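PDB 3LY0: dipeptidase AC. Metallo peptidase. MEROPS family M19, which probably hydrolyses dipeptides with the help of two zinc ions, and here binds a phosphinate mimic of L-Ala-D-Ala. Local coordinates for residues L229-S234 / G259-N264. Numbering follows the deposited sequence.
Sequences LVATHS and GMVGLN. With ZN (zinc ion), chain E; LY0 ((2R)-3-[(R)-[(1R)-1-aminoethyl](hydroxy)phosphoryl]-2-methylpropanoic acid), chain C.
H233 and N264 run alongside each other in the same direction, where two parallel strands of a TIM-barrel fold end at the metal site. The imidazole and amide planes are turned 42° apart. N264 ND2 sits at the ring edge, 3.4 Å from H233 CD2. The same ND2 donates to H233 O at 2.9 Å and approaches from above that carbonyl's plane. N264 CG stands anti to the backbone N (chi1 -167°), which carries the amide alongside H233. N264 OD1 accepts the backbone N-H of A266, and R244 also donates to H233 O.

The ring has two holds. H233 ND1 donates its N-H to T232 OG1 at 2.8 Å, close to the ring plane, and D209 bonds that hydroxyl in turn. H233 NE2 binds zinc at 2.2 Å. E139, H212 and three oxygens of the phosphinate ligand complete this metal's shell.

Behind the site, V230 pairs with M260 and A231 with V261. A231 N reaches M260 O, and G262 N reaches A231 O at 2.9 Å. Past the strand end, S234 N bonds G262 O. V230 and M260 share the face covered by W347 of helix 336-354. V261 CG1 abuts S234 O at 3.1 Å.

An alanine in place of N264 would probably cost H233 O a donor and open a gap beside the imidazole. With its proton on ND1, H233 can offer the NE2 lone pair to zinc, and the hydrogen-bond chain through T232 to the D209 carboxylate would probably make NE2 a stronger donor to the metal.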
loop_
_atom_site.group_PDB
_atom_site.type_symbol
_atom_site.label_atom_id
_atom_site.label_comp_id
_atom_site.label_asym_id
_atom_site.label_seq_id
_atom_site.Cartn_x
_atom_site.Cartn_y
_atom_site.Cartn_z
ATOM N N LEU A 229 0.394 -3.148 14.295
ATOM C CA LEU A 229 1.323 -2.525 13.359
ATOM C C LEU A 229 1.099 -3.063 11.961
ATOM O O LEU A 229 0.972 -4.268 11.767
ATOM C CB LEU A 229 2.766 -2.795 13.777
ATOM C CG LEU A 229 3.136 -2.256 15.160
ATOM C CD1 LEU A 229 4.582 -2.636 15.514
ATOM C CD2 LEU A 229 2.938 -0.745 15.229
ATOM N N VAL A 230 1.072 -2.165 10.986
ATOM C CA VAL A 230 0.716 -2.549 9.630
ATOM C C VAL A 230 1.686 -1.935 8.644
ATOM O O VAL A 230 1.996 -0.752 8.732
ATOM C CB VAL A 230 -0.680 -2.012 9.268
ATOM C CG1 VAL A 230 -1.024 -2.392 7.835
ATOM C CG2 VAL A 230 -1.740 -2.523 10.242
ATOM N N ALA A 231 2.162 -2.745 7.703
ATOM C CA ALA A 231 2.874 -2.240 6.533
ATOM C C ALA A 231 2.075 -2.732 5.333
ATOM O O ALA A 231 2.018 -3.937 5.080
ATOM C CB ALA A 231 4.287 -2.786 6.502
ATOM N N THR A 232 1.405 -1.824 4.628
ATOM C CA THR A 232 0.470 -2.260 3.593
ATOM C C THR A 232 1.123 -2.852 2.350
ATOM O O THR A 232 0.497 -3.647 1.652
ATOM C CB THR A 232 -0.452 -1.123 3.112
ATOM O OG1 THR A 232 0.341 -0.075 2.542
ATOM C CG2 THR A 232 -1.334 -0.562 4.245
ATOM N N HIS A 233 2.362 -2.453 2.058
ATOM C CA HIS A 233 3.026 -2.913 0.842
ATOM C C HIS A 233 4.543 -2.977 1.027
ATOM O O HIS A 233 5.294 -2.146 0.503
ATOM C CB HIS A 233 2.565 -2.123 -0.417
ATOM C CG HIS A 233 2.803 -0.636 -0.375
ATOM N ND1 HIS A 233 2.276 0.190 0.600
ATOM C CD2 HIS A 233 3.451 0.181 -1.243
ATOM C CE1 HIS A 233 2.627 1.438 0.354
ATOM N NE2 HIS A 233 3.323 1.466 -0.768
ATOM N N SER A 234 4.976 -3.986 1.780
ATOM C CA SER A 234 6.396 -4.165 2.118
ATOM C C SER A 234 6.711 -5.646 2.194
ATOM O O SER A 234 5.875 -6.437 2.637
ATOM C CB SER A 234 6.710 -3.535 3.479
ATOM O OG SER A 234 6.486 -2.139 3.472
ATOM N N GLY A 259 -0.326 -7.646 14.009
ATOM C CA GLY A 259 -0.413 -6.730 12.883
ATOM C C GLY A 259 -0.628 -7.370 11.522
ATOM O O GLY A 259 -1.283 -8.398 11.392
ATOM N N MET A 260 -0.089 -6.740 10.484
ATOM C CA MET A 260 -0.380 -7.187 9.129
ATOM C C MET A 260 0.658 -6.641 8.173
ATOM O O MET A 260 1.078 -5.473 8.281
ATOM C CB MET A 260 -1.770 -6.674 8.726
ATOM C CG MET A 260 -2.267 -7.151 7.366
ATOM S SD MET A 260 -2.690 -8.940 7.263
ATOM C CE MET A 260 -3.305 -8.986 5.574
ATOM N N VAL A 261 1.088 -7.500 7.248
ATOM C CA VAL A 261 1.966 -7.072 6.164
ATOM C C VAL A 261 1.356 -7.477 4.835
ATOM O O VAL A 261 0.982 -8.637 4.643
ATOM C CB VAL A 261 3.392 -7.660 6.294
ATOM C CG1 VAL A 261 4.227 -7.294 5.065
ATOM C CG2 VAL A 261 4.063 -7.142 7.559
ATOM N N GLY A 262 1.236 -6.509 3.928
ATOM C CA GLY A 262 0.792 -6.799 2.578
ATOM C C GLY A 262 1.967 -6.984 1.631
ATOM O O GLY A 262 2.866 -6.141 1.576
ATOM N N LEU A 263 1.962 -8.095 0.894
ATOM C CA LEU A 263 3.006 -8.382 -0.083
ATOM C C LEU A 263 2.980 -7.404 -1.255
ATOM O O LEU A 263 1.984 -7.313 -1.970
ATOM C CB LEU A 263 2.847 -9.807 -0.615
ATOM C CG LEU A 263 3.971 -10.260 -1.556
ATOM C CD1 LEU A 263 5.180 -10.752 -0.783
ATOM C CD2 LEU A 263 3.454 -11.340 -2.516
ATOM N N ASN A 264 4.091 -6.693 -1.449
ATOM C CA ASN A 264 4.232 -5.723 -2.530
ATOM C C ASN A 264 4.657 -6.448 -3.812
ATOM O O ASN A 264 5.608 -7.239 -3.788
ATOM C CB ASN A 264 5.269 -4.678 -2.110
ATOM C CG ASN A 264 5.274 -3.467 -3.009
ATOM O OD1 ASN A 264 5.042 -3.577 -4.207
ATOM N ND2 ASN A 264 5.530 -2.298 -2.431
HETATM ZN ZN ZN E . 4.393 3.169 -1.758
HETATM P P LY0 C . 4.555 3.786 -4.455
HETATM C C1 LY0 C . 4.948 6.016 -6.091
HETATM N N1 LY0 C . 2.811 5.784 -4.855
HETATM C C2 LY0 C . 3.884 5.089 -5.544
HETATM C C4 LY0 C . 5.617 2.637 -5.418
HETATM C C5 LY0 C . 6.958 2.336 -4.808
HETATM C C6 LY0 C . 6.874 1.995 -3.345
HETATM C C7 LY0 C . 7.819 1.404 -5.620
HETATM O O31 LY0 C . 3.350 3.090 -3.869
HETATM O O32 LY0 C . 5.352 4.462 -3.290
HETATM O O61 LY0 C . 8.011 1.982 -2.607
HETATM O O62 LY0 C . 5.786 1.758 -2.792
#